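Local coordinates for glutathione S-transferase 2 (Onchocerca volvulus, PDB 1TU7), which conjugates glutathione to electrophilic compounds as a pi-class transferase and appears to play a central role in the parasite's detoxification system, at residues V22-K27 against Y74-E79; I66-A71 against Y86-C91; A153-L158 against Q180-R185. One frame throughout, in Å; residues are numbered along the deposited sequence.

Contact 1: V22-K27 against Y74-E79; sequences VDQDIK and YNLNGE
The chain just past helix 15-23 (Gln24 and Ile26) meets the turn after helix 63-73 (Tyr74 and Leu76), with the CA atoms of Gln24 and Tyr74 8.4 Å apart. Residues 22-27 belong to the thioredoxin-like N-terminal domain of the glutathione transferase fold, and 74-79 starts the connection to the helical domain. Helix 15-23 ends in a Schellman motif, in which Asp25 takes positive phi (56°) and its N bonds back to Val22 O at 3.1 Å. The chain then turns, and Ile26 faces Tyr74. No hydrogen bond joins the two segments, so the contact is one of packing. Ile26 and Tyr74 approach from opposite directions. Gln24 and Leu76 form the second pair. The amide end of Gln24 packs against both methyls of Leu76, with Gln24 CD 3.9 Å from Leu76 CD1 and Gln24 NE2 3.8 Å from Leu76 CD2. A bend at chi2 (-53°) folds the Gln24 chain before it reaches them. Tyr152 of helix 149-164 touches Leu76, and its hydroxyl bonds Gln24 NE2, which places this pair near the border with the helical domain. Phe20 is another neighbour of Leu76. At Tyr74 the packing is a CH-pi contact over one ring face. Ile26 CG1 sits 3.6 Å from Tyr74 CZ, and Ile26 CD1 stands 3.5 Å from the Tyr74 ring centroid, only 8° off the normal.

Contact 2: I66-A71 against Y86-C91; sequences ILRHLA and YIDMFC
Arg68 reaches over from helix 63-73 and brings its NH1 to 3.6 Å from OD1 of Asp88 on helix 81-107. The pair bridges the thioredoxin-like N-terminal domain and the all-helical C-terminal domain of the glutathione transferase fold, at the dimer interface. Within the chain it is a salt bridge of charges alone. OD1 lies well out of the guanidinium plane and no N-H points at it, although the guanidinium and carboxylate planes are only 30° apart. The side chains themselves cross at about a right angle. Arg68 bends at chi3 (-75°), which turns its guanidinium out of the line of its extended CB-CG-CD start. The CA atoms of Arg68 and Asp88 are 8.6 Å apart, and no hydrogen bond runs directly between the segments.

The strongest partners of both groups lie across the dimer. Arg68 NE forms a salt bridge with OD2 of Asp88 of the second subunit, and Asp88 OD2 receives the equivalent Arg68 NE in return. Each carboxylate thus has an arginine from either chain nearby. The two Arg68 guanidinium groups also come close to each other, and the aspartates probably offset their charge. Tyr149 of helix 149-164 packs on both Arg68 and Asp88. Arg68 is about 8 Å from the bound glutathione, measured from its side chain. A water lies in plane at the guanidinium edge, accepting a weak bond from Arg68 NH1 at 2.7 Å and placed to donate to Asp88 OD1 at 2.9 Å, one of several acceptors near it.

Contact 3: A153-L158 against Q180-R185; sequences ALFEEL and QRMKDR
One face of the Phe155 ring carries Met182 CB, which stands 3.5 Å above the plane and is displaced from the ring centre. This is a CH-pi contact, in which Met182 CB is 3.8 Å from the Phe155 ring centroid and 22° off the normal. The nearest ring atom is Phe155 CD2, 3.5 Å from Met182 CB. Farther out, Phe155 CZ meets the start of Lys183 obliquely, at 3.8 Å from Lys183 CA. The ring of His179 also meets Phe155, with the planes at about 45°. Chi1 of 174° swings the Phe155 ring away from its own backbone N and out to the neighbouring helix. In this way helix 149-164 packs on helix 173-183 inside the all-helical C-terminal domain of the glutathione transferase fold. The backbones come close here, with the CA atoms of Phe155 and Met182 6.6 Å apart. The Met182 chain bends at both chi2 and chi3, which returns Met182 CE to 4.0 Å from Phe155 CB. Lys183 instead runs on extended and carries its amine off from Phe155. Leu19 of helix 15-23 touches Phe155 too. Within 180-185, Gln180 NE2 donates to Asp184 OD2 at 3.0 Å, from above the carboxylate plane.

Contacts 2 and 3 are buried, whereas contact 1 is partly buried. Contact 1 joins the end of helix 15-23 to the connection leading out of the N-terminal domain, contact 3 joins helices of the C-terminal domain, and contact 2 spans the two domains. Contacts 1 and 3 both set an aliphatic group over an aromatic face; contact 1 adds an amide against leucine methyls. Contact 2 relies on charges and a water, and the second subunit touches it alone. Leu76 N probably bonds to Ala71 O, and Ile87 packs against Asn77 and Gly78. A salt bridge from Asp23 to Arg185 ties contact 1 to contact 3, while Cys91 and Phe90 pack on Ala153 and Leu154 between contacts 2 and 3.

Contact 1: V22-K27 against Y74-E79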
ATOM      1  N   VAL A  22      10.751  12.675  13.544  1.00 12.69           N
ATOM      2  CA  VAL A  22      11.511  13.908  13.759  1.00 12.30           C
ATOM      3  C   VAL A  22      10.548  15.059  14.038  1.00 12.55           C
ATOM      4  O   VAL A  22      10.731  15.795  14.991  1.00 13.89           O
ATOM      5  CB  VAL A  22      12.399  14.238  12.555  1.00 12.89           C
ATOM      6  CG1 VAL A  22      12.908  15.649  12.645  1.00 14.88           C
ATOM      7  CG2 VAL A  22      13.584  13.280  12.493  1.00 14.99           C
ATOM      8  N   ASP A  23       9.511  15.218  13.234  1.00 12.32           N
ATOM      9  CA  ASP A  23       8.602  16.342  13.384  1.00 13.37           C
ATOM     10  C   ASP A  23       7.813  16.278  14.670  1.00 14.29           C
ATOM     11  O   ASP A  23       7.538  17.311  15.293  1.00 15.43           O
ATOM     12  CB  ASP A  23       7.649  16.411  12.204  1.00 13.06           C
ATOM     13  CG  ASP A  23       6.804  17.651  12.231  1.00 12.83           C
ATOM     14  OD1 ASP A  23       5.555  17.512  12.345  1.00 16.29           O
ATOM     15  OD2 ASP A  23       7.320  18.772  12.129  1.00 14.33           O
ATOM     16  N   GLN A  24       7.423  15.072  15.069  1.00 13.02           N
ATOM     17  CA  GLN A  24       6.675  14.847  16.306  1.00 12.93           C
ATOM     18  C   GLN A  24       7.583  14.801  17.534  1.00 14.10           C
ATOM     19  O   GLN A  24       7.084  14.674  18.653  1.00 14.90           O
ATOM     20  CB  GLN A  24       5.838  13.576  16.194  1.00 14.05           C
ATOM     21  CG  GLN A  24       4.641  13.697  15.259  1.00 14.42           C
ATOM     22  CD  GLN A  24       3.776  14.871  15.585  1.00 15.23           C
ATOM     23  OE1 GLN A  24       3.370  15.019  16.725  1.00 17.56           O
ATOM     24  NE2 GLN A  24       3.562  15.748  14.621  1.00 16.76           N
ATOM     25  N   ASP A  25       8.892  14.924  17.321  1.00 13.93           N
ATOM     26  CA  ASP A  25       9.902  14.864  18.372  1.00 14.96           C
ATOM     27  C   ASP A  25       9.840  13.586  19.184  1.00 14.86           C
ATOM     28  O   ASP A  25       9.989  13.583  20.417  1.00 15.48           O
ATOM     29  CB  ASP A  25       9.828  16.105  19.273  1.00 16.09           C
ATOM     30  CG  ASP A  25      11.142  16.432  19.879  1.00 19.55           C
ATOM     31  OD1 ASP A  25      11.145  17.094  20.938  1.00 26.58           O
ATOM     32  OD2 ASP A  25      12.222  16.086  19.357  1.00 22.03           O
ATOM     33  N   ILE A  26       9.624  12.476  18.481  1.00 13.58           N
ATOM     34  CA  ILE A  26       9.686  11.131  19.042  1.00 13.58           C
ATOM     35  C   ILE A  26      11.104  10.664  18.838  1.00 14.52           C
ATOM     36  O   ILE A  26      11.555  10.446  17.690  1.00 14.47           O
ATOM     37  CB  ILE A  26       8.697  10.179  18.350  1.00 14.48           C
ATOM     38  CG1 ILE A  26       7.279  10.702  18.454  1.00 14.92           C
ATOM     39  CG2 ILE A  26       8.847   8.764  18.921  1.00 15.00           C
ATOM     40  CD1 ILE A  26       6.350  10.021  17.449  1.00 15.22           C
ATOM     41  N   LYS A  27      11.854  10.567  19.924  1.00 15.48           N
ATOM     42  CA  LYS A  27      13.236  10.164  19.817  1.00 15.54           C
ATOM     43  C   LYS A  27      13.323   8.701  19.467  1.00 15.67           C
ATOM     44  O   LYS A  27      12.588   7.867  19.991  1.00 16.07           O
ATOM     45  CB  LYS A  27      14.002  10.471  21.104  1.00 16.49           C
ATOM     46  CG  LYS A  27      13.818  11.872  21.610  1.00 17.14           C
ATOM     47  CD  LYS A  27      14.292  12.898  20.650  1.00 20.09           C
ATOM     48  CE  LYS A  27      14.492  14.205  21.452  1.00 23.36           C
ATOM     49  NZ  LYS A  27      14.773  15.406  20.659  1.00 27.88           N
ATOM     50  N   TYR A  74      -0.064   8.520  18.058  1.00 12.49           N
ATOM     51  CA  TYR A  74       0.192   9.941  18.232  1.00 12.48           C
ATOM     52  C   TYR A  74      -0.907  10.846  17.707  1.00 11.78           C
ATOM     53  O   TYR A  74      -0.705  12.041  17.568  1.00 12.72           O
ATOM     54  CB  TYR A  74       1.559  10.315  17.629  1.00 12.74           C
ATOM     55  CG  TYR A  74       2.663  10.152  18.639  1.00 12.99           C
ATOM     56  CD1 TYR A  74       3.156   8.907  18.962  1.00 13.65           C
ATOM     57  CD2 TYR A  74       3.119  11.254  19.371  1.00 13.43           C
ATOM     58  CE1 TYR A  74       4.124   8.769  19.976  1.00 13.25           C
ATOM     59  CE2 TYR A  74       4.113  11.135  20.354  1.00 14.45           C
ATOM     60  CZ  TYR A  74       4.597   9.893  20.642  1.00 14.66           C
ATOM     61  OH  TYR A  74       5.585   9.768  21.618  1.00 15.72           O
ATOM     62  N   ASN A  75      -2.080  10.282  17.427  1.00 11.92           N
ATOM     63  CA  ASN A  75      -3.234  11.071  17.012  1.00 11.71           C
ATOM     64  C   ASN A  75      -3.051  11.844  15.718  1.00 11.97           C
ATOM     65  O   ASN A  75      -3.538  12.960  15.568  1.00 12.79           O
ATOM     66  CB  ASN A  75      -3.611  12.024  18.168  1.00 11.74           C
ATOM     67  CG  ASN A  75      -5.074  12.487  18.171  1.00 13.37           C
ATOM     68  OD1 ASN A  75      -5.407  13.560  18.765  1.00 16.16           O
ATOM     69  ND2 ASN A  75      -5.932  11.765  17.526  1.00 12.77           N
ATOM     70  N   LEU A  76      -2.323  11.226  14.779  1.00 11.21           N
ATOM     71  CA  LEU A  76      -2.086  11.771  13.446  1.00 11.31           C
ATOM     72  C   LEU A  76      -2.805  10.938  12.369  1.00 11.96           C
ATOM     73  O   LEU A  76      -2.365  10.893  11.232  1.00 12.27           O
ATOM     74  CB  LEU A  76      -0.579  11.849  13.154  1.00 11.95           C
ATOM     75  CG  LEU A  76       0.073  13.211  13.342  1.00 14.48           C
ATOM     76  CD1 LEU A  76       0.161  13.545  14.811  1.00 16.47           C
ATOM     77  CD2 LEU A  76       1.444  13.257  12.678  1.00 15.11           C
ATOM     78  N   ASN A  77      -3.915  10.328  12.739  1.00 12.50           N
ATOM     79  CA  ASN A  77      -4.721   9.450  11.870  1.00 12.12           C
ATOM     80  C   ASN A  77      -6.102  10.040  11.589  1.00 12.41           C
ATOM     81  O   ASN A  77      -7.019   9.299  11.299  1.00 13.23           O
ATOM     82  CB  ASN A  77      -4.885   8.105  12.572  1.00 11.52           C
ATOM     83  CG  ASN A  77      -5.340   6.986  11.664  1.00 13.11           C
ATOM     84  OD1 ASN A  77      -6.040   6.065  12.134  1.00 16.69           O
ATOM     85  ND2 ASN A  77      -4.871   6.970  10.456  1.00 11.52           N
ATOM     86  N   GLY A  78      -6.265  11.345  11.700  1.00 12.35           N
ATOM     87  CA  GLY A  78      -7.562  12.001  11.508  1.00 13.10           C
ATOM     88  C   GLY A  78      -8.412  11.945  12.741  1.00 13.33           C
ATOM     89  O   GLY A  78      -8.163  11.181  13.653  1.00 13.99           O
ATOM     90  N   GLU A  79      -9.461  12.759  12.726  1.00 14.54           N
ATOM     91  CA  GLU A  79     -10.333  12.896  13.893  1.00 16.66           C
ATOM     92  C   GLU A  79     -11.624  12.108  13.782  1.00 17.85           C
ATOM     93  O   GLU A  79     -12.314  11.926  14.792  1.00 19.07           O
ATOM     94  CB  GLU A  79     -10.657  14.355  14.141  1.00 17.95           C
ATOM     95  CG  GLU A  79      -9.480  15.188  14.619  1.00 21.42           C
ATOM     96  CD  GLU A  79      -9.901  16.559  15.112  1.00 25.60           C
ATOM     97  OE1 GLU A  79     -11.087  16.940  14.921  1.00 26.79           O
ATOM     98  OE2 GLU A  79      -9.058  17.253  15.708  1.00 26.20           O
TER

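Contact 2: I66-A71 against Y86-C91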
ATOM      1  N   ILE A  66       3.625   0.673   9.510  1.00 12.34           N
ATOM      2  CA  ILE A  66       4.413   1.415  10.489  1.00 11.84           C
ATOM      3  C   ILE A  66       3.836   2.809  10.638  1.00 12.46           C
ATOM      4  O   ILE A  66       3.585   3.283  11.751  1.00 11.63           O
ATOM      5  CB  ILE A  66       5.908   1.476  10.069  1.00 11.27           C
ATOM      6  CG1 ILE A  66       6.568   0.093  10.108  1.00 11.68           C
ATOM      7  CG2 ILE A  66       6.656   2.475  10.960  1.00 11.19           C
ATOM      8  CD1 ILE A  66       7.903   0.007   9.383  1.00 12.57           C
ATOM      9  N   LEU A  67       3.626   3.473   9.513  1.00 12.12           N
ATOM     10  CA  LEU A  67       3.097   4.828   9.542  1.00 12.94           C
ATOM     11  C   LEU A  67       1.720   4.902  10.208  1.00 13.41           C
ATOM     12  O   LEU A  67       1.464   5.802  11.006  1.00 12.77           O
ATOM     13  CB  LEU A  67       3.047   5.380   8.127  1.00 15.54           C
ATOM     14  CG  LEU A  67       3.483   6.736   7.658  1.00 22.28           C
ATOM     15  CD1 LEU A  67       4.607   7.349   8.468  1.00 20.13           C
ATOM     16  CD2 LEU A  67       3.862   6.518   6.185  1.00 22.54           C
ATOM     17  N   ARG A  68       0.821   3.982   9.868  1.00 13.04           N
ATOM     18  CA  ARG A  68      -0.516   4.014  10.479  1.00 13.61           C
ATOM     19  C   ARG A  68      -0.484   3.677  11.959  1.00 13.46           C
ATOM     20  O   ARG A  68      -1.250   4.207  12.741  1.00 14.66           O
ATOM     21  CB  ARG A  68      -1.489   3.090   9.743  1.00 13.48           C
ATOM     22  CG  ARG A  68      -1.952   3.700   8.442  1.00 16.56           C
ATOM     23  CD  ARG A  68      -2.930   2.853   7.682  1.00 16.59           C
ATOM     24  NE  ARG A  68      -2.271   1.750   7.052  1.00 15.13           N
ATOM     25  CZ  ARG A  68      -1.690   1.798   5.866  1.00 15.99           C
ATOM     26  NH1 ARG A  68      -1.697   2.976   5.197  1.00 21.51           N
ATOM     27  NH2 ARG A  68      -1.094   0.744   5.361  1.00 17.00           N
ATOM     28  N   HIS A  69       0.418   2.791  12.378  1.00 12.59           N
ATOM     29  CA  HIS A  69       0.559   2.512  13.789  1.00 12.41           C
ATOM     30  C   HIS A  69       1.021   3.745  14.552  1.00 12.40           C
ATOM     31  O   HIS A  69       0.477   4.097  15.579  1.00 13.20           O
ATOM     32  CB  HIS A  69       1.527   1.354  14.004  1.00 11.83           C
ATOM     33  CG  HIS A  69       2.046   1.242  15.386  1.00 12.29           C
ATOM     34  ND1 HIS A  69       1.327   0.660  16.399  1.00 13.57           N
ATOM     35  CD2 HIS A  69       3.228   1.631  15.933  1.00 12.45           C
ATOM     36  CE1 HIS A  69       2.040   0.685  17.511  1.00 14.97           C
ATOM     37  NE2 HIS A  69       3.202   1.255  17.253  1.00 14.17           N
ATOM     38  N   LEU A  70       2.053   4.408  14.040  1.00 12.30           N
ATOM     39  CA  LEU A  70       2.515   5.619  14.674  1.00 12.16           C
ATOM     40  C   LEU A  70       1.420   6.692  14.690  1.00 12.81           C
ATOM     41  O   LEU A  70       1.246   7.403  15.695  1.00 12.72           O
ATOM     42  CB  LEU A  70       3.756   6.125  13.968  1.00 12.69           C
ATOM     43  CG  LEU A  70       5.030   5.318  14.225  1.00 13.63           C
ATOM     44  CD1 LEU A  70       6.103   5.846  13.292  1.00 13.95           C
ATOM     45  CD2 LEU A  70       5.449   5.422  15.665  1.00 14.15           C
ATOM     46  N   ALA A  71       0.695   6.795  13.576  1.00 12.12           N
ATOM     47  CA  ALA A  71      -0.391   7.753  13.469  1.00 12.10           C
ATOM     48  C   ALA A  71      -1.454   7.523  14.535  1.00 12.87           C
ATOM     49  O   ALA A  71      -1.928   8.476  15.149  1.00 12.87           O
ATOM     50  CB  ALA A  71      -0.984   7.683  12.124  1.00 12.97           C
ATOM     51  N   TYR A  86      -9.633   9.420   4.206  1.00 12.04           N
ATOM     52  CA  TYR A  86      -9.090  10.396   3.269  1.00 12.27           C
ATOM     53  C   TYR A  86      -7.573  10.439   3.264  1.00 12.04           C
ATOM     54  O   TYR A  86      -6.930  10.391   2.209  1.00 11.48           O
ATOM     55  CB  TYR A  86      -9.653  11.791   3.569  1.00 12.26           C
ATOM     56  CG  TYR A  86      -9.091  12.840   2.640  1.00 11.11           C
ATOM     57  CD1 TYR A  86      -8.311  13.850   3.094  1.00 11.01           C
ATOM     58  CD2 TYR A  86      -9.368  12.813   1.285  1.00 12.91           C
ATOM     59  CE1 TYR A  86      -7.795  14.810   2.272  1.00 13.02           C
ATOM     60  CE2 TYR A  86      -8.864  13.781   0.431  1.00 15.50           C
ATOM     61  CZ  TYR A  86      -8.095  14.776   0.935  1.00 13.37           C
ATOM     62  OH  TYR A  86      -7.583  15.754   0.095  1.00 14.59           O
ATOM     63  N   ILE A  87      -6.969  10.512   4.442  1.00 11.53           N
ATOM     64  CA  ILE A  87      -5.528  10.561   4.492  1.00 11.69           C
ATOM     65  C   ILE A  87      -4.887   9.287   3.995  1.00 11.54           C
ATOM     66  O   ILE A  87      -3.826   9.327   3.416  1.00 11.73           O
ATOM     67  CB  ILE A  87      -5.000  10.944   5.877  1.00 11.31           C
ATOM     68  CG1 ILE A  87      -5.338   9.902   6.949  1.00 13.05           C
ATOM     69  CG2 ILE A  87      -5.459  12.357   6.197  1.00 12.83           C
ATOM     70  CD1 ILE A  87      -4.882  10.273   8.345  1.00 14.22           C
ATOM     71  N   ASP A  88      -5.537   8.149   4.222  1.00 11.09           N
ATOM     72  CA  ASP A  88      -5.055   6.860   3.722  1.00 11.34           C
ATOM     73  C   ASP A  88      -5.099   6.860   2.221  1.00 11.34           C
ATOM     74  O   ASP A  88      -4.121   6.562   1.542  1.00 11.12           O
ATOM     75  CB  ASP A  88      -5.943   5.784   4.328  1.00 10.97           C
ATOM     76  CG  ASP A  88      -5.520   4.403   4.062  1.00 10.27           C
ATOM     77  OD1 ASP A  88      -4.519   4.162   3.345  1.00 12.81           O
ATOM     78  OD2 ASP A  88      -6.210   3.476   4.589  1.00 12.76           O
ATOM     79  N   MET A  89      -6.254   7.229   1.686  1.00 11.16           N
ATOM     80  CA  MET A  89      -6.425   7.307   0.243  1.00 11.92           C
ATOM     81  C   MET A  89      -5.342   8.227  -0.366  1.00 11.64           C
ATOM     82  O   MET A  89      -4.723   7.900  -1.377  1.00 11.79           O
ATOM     83  CB  MET A  89      -7.826   7.833  -0.057  1.00 12.51           C
ATOM     84  CG  MET A  89      -8.150   7.937  -1.508  1.00 13.61           C
ATOM     85  SD  MET A  89      -9.786   8.704  -1.767  1.00 14.16           S
ATOM     86  CE  MET A  89      -9.328  10.354  -2.038  1.00 18.12           C
ATOM     87  N   PHE A  90      -5.134   9.387   0.235  1.00 11.33           N
ATOM     88  CA  PHE A  90      -4.142  10.348  -0.242  1.00 11.40           C
ATOM     89  C   PHE A  90      -2.735   9.726  -0.209  1.00 12.11           C
ATOM     90  O   PHE A  90      -1.995   9.768  -1.192  1.00 11.95           O
ATOM     91  CB  PHE A  90      -4.207  11.628   0.612  1.00 11.92           C
ATOM     92  CG  PHE A  90      -3.704  12.879  -0.079  1.00 13.01           C
ATOM     93  CD1 PHE A  90      -4.540  13.952  -0.261  1.00 13.55           C
ATOM     94  CD2 PHE A  90      -2.422  12.992  -0.534  1.00 16.24           C
ATOM     95  CE1 PHE A  90      -4.137  15.063  -0.919  1.00 13.88           C
ATOM     96  CE2 PHE A  90      -2.015  14.149  -1.182  1.00 16.36           C
ATOM     97  CZ  PHE A  90      -2.888  15.169  -1.380  1.00 15.25           C
ATOM     98  N   CYS A  91      -2.392   9.128   0.921  1.00 11.34           N
ATOM     99  CA  CYS A  91      -1.093   8.518   1.111  1.00 12.16           C
ATOM    100  C   CYS A  91      -0.868   7.397   0.100  1.00 12.01           C
ATOM    101  O   CYS A  91       0.218   7.267  -0.464  1.00 11.78           O
ATOM    102  CB  CYS A  91      -0.953   8.034   2.547  1.00 11.85           C
ATOM    103  SG  CYS A  91       0.774   7.713   3.020  1.00 16.01           S
TER
HETATM  104  O   HOH W   1      -1.680   4.604   2.981  1.00 23.37           O

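Contact 3: A153-L158 against Q180-R185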
ATOM      1  N   ALA A 153       4.489  11.879   3.992  1.00 12.08           N
ATOM      2  CA  ALA A 153       4.661  11.152   2.753  1.00 12.13           C
ATOM      3  C   ALA A 153       4.599  12.090   1.564  1.00 12.35           C
ATOM      4  O   ALA A 153       5.428  12.017   0.660  1.00 11.72           O
ATOM      5  CB  ALA A 153       3.616  10.090   2.663  1.00 13.07           C
ATOM      6  N   LEU A 154       3.613  12.984   1.557  1.00 11.21           N
ATOM      7  CA  LEU A 154       3.524  13.943   0.455  1.00 11.11           C
ATOM      8  C   LEU A 154       4.753  14.848   0.415  1.00 10.84           C
ATOM      9  O   LEU A 154       5.304  15.125  -0.646  1.00 11.67           O
ATOM     10  CB  LEU A 154       2.236  14.755   0.535  1.00 11.76           C
ATOM     11  CG  LEU A 154       2.059  15.806  -0.574  1.00 11.80           C
ATOM     12  CD1 LEU A 154       1.996  15.184  -1.940  1.00 13.58           C
ATOM     13  CD2 LEU A 154       0.790  16.590  -0.298  1.00 13.23           C
ATOM     14  N   PHE A 155       5.150  15.364   1.574  1.00 11.69           N
ATOM     15  CA  PHE A 155       6.327  16.206   1.670  1.00 11.83           C
ATOM     16  C   PHE A 155       7.538  15.519   1.048  1.00 11.66           C
ATOM     17  O   PHE A 155       8.238  16.088   0.201  1.00 11.80           O
ATOM     18  CB  PHE A 155       6.600  16.582   3.131  1.00 11.64           C
ATOM     19  CG  PHE A 155       7.889  17.341   3.345  1.00 11.83           C
ATOM     20  CD1 PHE A 155       8.740  16.993   4.373  1.00 11.92           C
ATOM     21  CD2 PHE A 155       8.231  18.419   2.544  1.00 13.85           C
ATOM     22  CE1 PHE A 155       9.911  17.655   4.592  1.00 13.75           C
ATOM     23  CE2 PHE A 155       9.399  19.112   2.767  1.00 13.33           C
ATOM     24  CZ  PHE A 155      10.238  18.735   3.794  1.00 12.48           C
ATOM     25  N   GLU A 156       7.813  14.296   1.448  1.00 10.94           N
ATOM     26  CA  GLU A 156       8.965  13.594   0.922  1.00 12.02           C
ATOM     27  C   GLU A 156       8.847  13.381  -0.580  1.00 13.07           C
ATOM     28  O   GLU A 156       9.802  13.577  -1.310  1.00 12.58           O
ATOM     29  CB  GLU A 156       9.142  12.255   1.648  1.00 11.82           C
ATOM     30  CG  GLU A 156      10.266  11.398   1.090  1.00 11.18           C
ATOM     31  CD  GLU A 156      11.679  11.896   1.332  1.00 11.84           C
ATOM     32  OE1 GLU A 156      11.847  12.982   1.944  1.00 13.57           O
ATOM     33  OE2 GLU A 156      12.617  11.146   0.927  1.00 12.14           O
ATOM     34  N   GLU A 157       7.671  13.016  -1.056  1.00 12.12           N
ATOM     35  CA  GLU A 157       7.507  12.756  -2.492  1.00 12.69           C
ATOM     36  C   GLU A 157       7.731  14.018  -3.291  1.00 12.64           C
ATOM     37  O   GLU A 157       8.387  13.977  -4.352  1.00 13.19           O
ATOM     38  CB  GLU A 157       6.150  12.131  -2.787  1.00 12.28           C
ATOM     39  CG  GLU A 157       6.157  11.345  -4.080  1.00 13.29           C
ATOM     40  CD  GLU A 157       7.065  10.156  -3.988  1.00 16.74           C
ATOM     41  OE1 GLU A 157       7.329   9.622  -2.886  1.00 16.81           O
ATOM     42  OE2 GLU A 157       7.535   9.728  -5.058  1.00 19.34           O
ATOM     43  N   LEU A 158       7.230  15.147  -2.819  1.00 12.39           N
ATOM     44  CA  LEU A 158       7.470  16.425  -3.493  1.00 12.19           C
ATOM     45  C   LEU A 158       8.949  16.783  -3.430  1.00 13.61           C
ATOM     46  O   LEU A 158       9.505  17.302  -4.396  1.00 13.36           O
ATOM     47  CB  LEU A 158       6.647  17.533  -2.861  1.00 12.76           C
ATOM     48  CG  LEU A 158       5.136  17.356  -3.029  1.00 13.41           C
ATOM     49  CD1 LEU A 158       4.428  18.425  -2.263  1.00 14.18           C
ATOM     50  CD2 LEU A 158       4.678  17.293  -4.490  1.00 14.81           C
ATOM     51  N   GLN A 180       6.971  23.847   0.959  1.00 14.56           N
ATOM     52  CA  GLN A 180       7.763  24.825   1.703  1.00 15.77           C
ATOM     53  C   GLN A 180       7.237  24.925   3.124  1.00 14.98           C
ATOM     54  O   GLN A 180       8.016  25.102   4.041  1.00 16.55           O
ATOM     55  CB  GLN A 180       7.746  26.215   1.019  1.00 16.72           C
ATOM     56  CG  GLN A 180       8.805  27.181   1.620  1.00 19.18           C
ATOM     57  CD  GLN A 180      10.237  26.659   1.469  1.00 22.19           C
ATOM     58  OE1 GLN A 180      10.659  26.364   0.360  1.00 25.77           O
ATOM     59  NE2 GLN A 180      10.990  26.554   2.590  1.00 21.99           N
ATOM     60  N   ARG A 181       5.925  24.815   3.301  1.00 14.81           N
ATOM     61  CA  ARG A 181       5.336  24.893   4.638  1.00 14.56           C
ATOM     62  C   ARG A 181       5.849  23.773   5.530  1.00 15.01           C
ATOM     63  O   ARG A 181       6.190  23.986   6.695  1.00 15.39           O
ATOM     64  CB  ARG A 181       3.819  24.839   4.524  1.00 15.25           C
ATOM     65  CG  ARG A 181       3.101  24.911   5.846  1.00 16.56           C
ATOM     66  CD  ARG A 181       1.593  24.890   5.727  1.00 20.55           C
ATOM     67  NE  ARG A 181       1.086  25.921   4.830  1.00 20.46           N
ATOM     68  CZ  ARG A 181       1.059  27.241   5.060  1.00 29.36           C
ATOM     69  NH1 ARG A 181       0.553  28.037   4.120  1.00 30.61           N
ATOM     70  NH2 ARG A 181       1.513  27.779   6.203  1.00 31.18           N
ATOM     71  N   MET A 182       5.927  22.568   4.963  1.00 14.29           N
ATOM     72  CA  MET A 182       6.453  21.432   5.704  1.00 13.96           C
ATOM     73  C   MET A 182       7.918  21.609   6.062  1.00 14.09           C
ATOM     74  O   MET A 182       8.346  21.351   7.200  1.00 14.50           O
ATOM     75  CB  MET A 182       6.259  20.164   4.879  1.00 13.44           C
ATOM     76  CG  MET A 182       4.787  19.749   4.845  1.00 13.07           C
ATOM     77  SD  MET A 182       4.098  19.148   6.420  1.00 13.56           S
ATOM     78  CE  MET A 182       5.060  17.646   6.641  1.00 15.00           C
ATOM     79  N   LYS A 183       8.687  22.085   5.094  1.00 15.09           N
ATOM     80  CA  LYS A 183      10.123  22.253   5.275  1.00 15.93           C
ATOM     81  C   LYS A 183      10.388  23.332   6.321  1.00 16.41           C
ATOM     82  O   LYS A 183      11.418  23.325   6.971  1.00 17.15           O
ATOM     83  CB  LYS A 183      10.797  22.622   3.953  1.00 16.60           C
ATOM     84  CG  LYS A 183      12.301  22.385   3.924  1.00 19.51           C
ATOM     85  CD  LYS A 183      12.822  22.606   2.512  1.00 22.82           C
ATOM     86  CE  LYS A 183      14.324  22.856   2.432  1.00 24.57           C
ATOM     87  NZ  LYS A 183      14.711  22.959   0.994  1.00 26.41           N
ATOM     88  N   ASP A 184       9.437  24.244   6.498  1.00 16.07           N
ATOM     89  CA  ASP A 184       9.600  25.352   7.440  1.00 17.52           C
ATOM     90  C   ASP A 184       9.212  24.967   8.856  1.00 17.12           C
ATOM     91  O   ASP A 184       9.467  25.729   9.808  1.00 18.07           O
ATOM     92  CB  ASP A 184       8.761  26.548   7.002  1.00 17.31           C
ATOM     93  CG  ASP A 184       9.371  27.323   5.861  1.00 18.79           C
ATOM     94  OD1 ASP A 184       8.634  28.165   5.296  1.00 22.69           O
ATOM     95  OD2 ASP A 184      10.537  27.154   5.476  1.00 21.74           O
ATOM     96  N   ARG A 185       8.575  23.814   9.054  1.00 15.68           N
ATOM     97  CA  ARG A 185       8.305  23.370  10.412  1.00 15.69           C
ATOM     98  C   ARG A 185       9.641  23.236  11.124  1.00 16.10           C
ATOM     99  O   ARG A 185      10.569  22.690  10.554  1.00 15.80           O
ATOM    100  CB  ARG A 185       7.537  22.066  10.406  1.00 15.54           C
ATOM    101  CG  ARG A 185       6.168  22.212   9.754  1.00 15.68           C
ATOM    102  CD  ARG A 185       5.445  20.915   9.553  1.00 14.85           C
ATOM    103  NE  ARG A 185       5.074  20.252  10.796  1.00 14.42           N
ATOM    104  CZ  ARG A 185       3.959  20.466  11.476  1.00 15.99           C
ATOM    105  NH1 ARG A 185       3.080  21.348  11.066  1.00 17.34           N
ATOM    106  NH2 ARG A 185       3.716  19.749  12.552  1.00 17.65           N
TER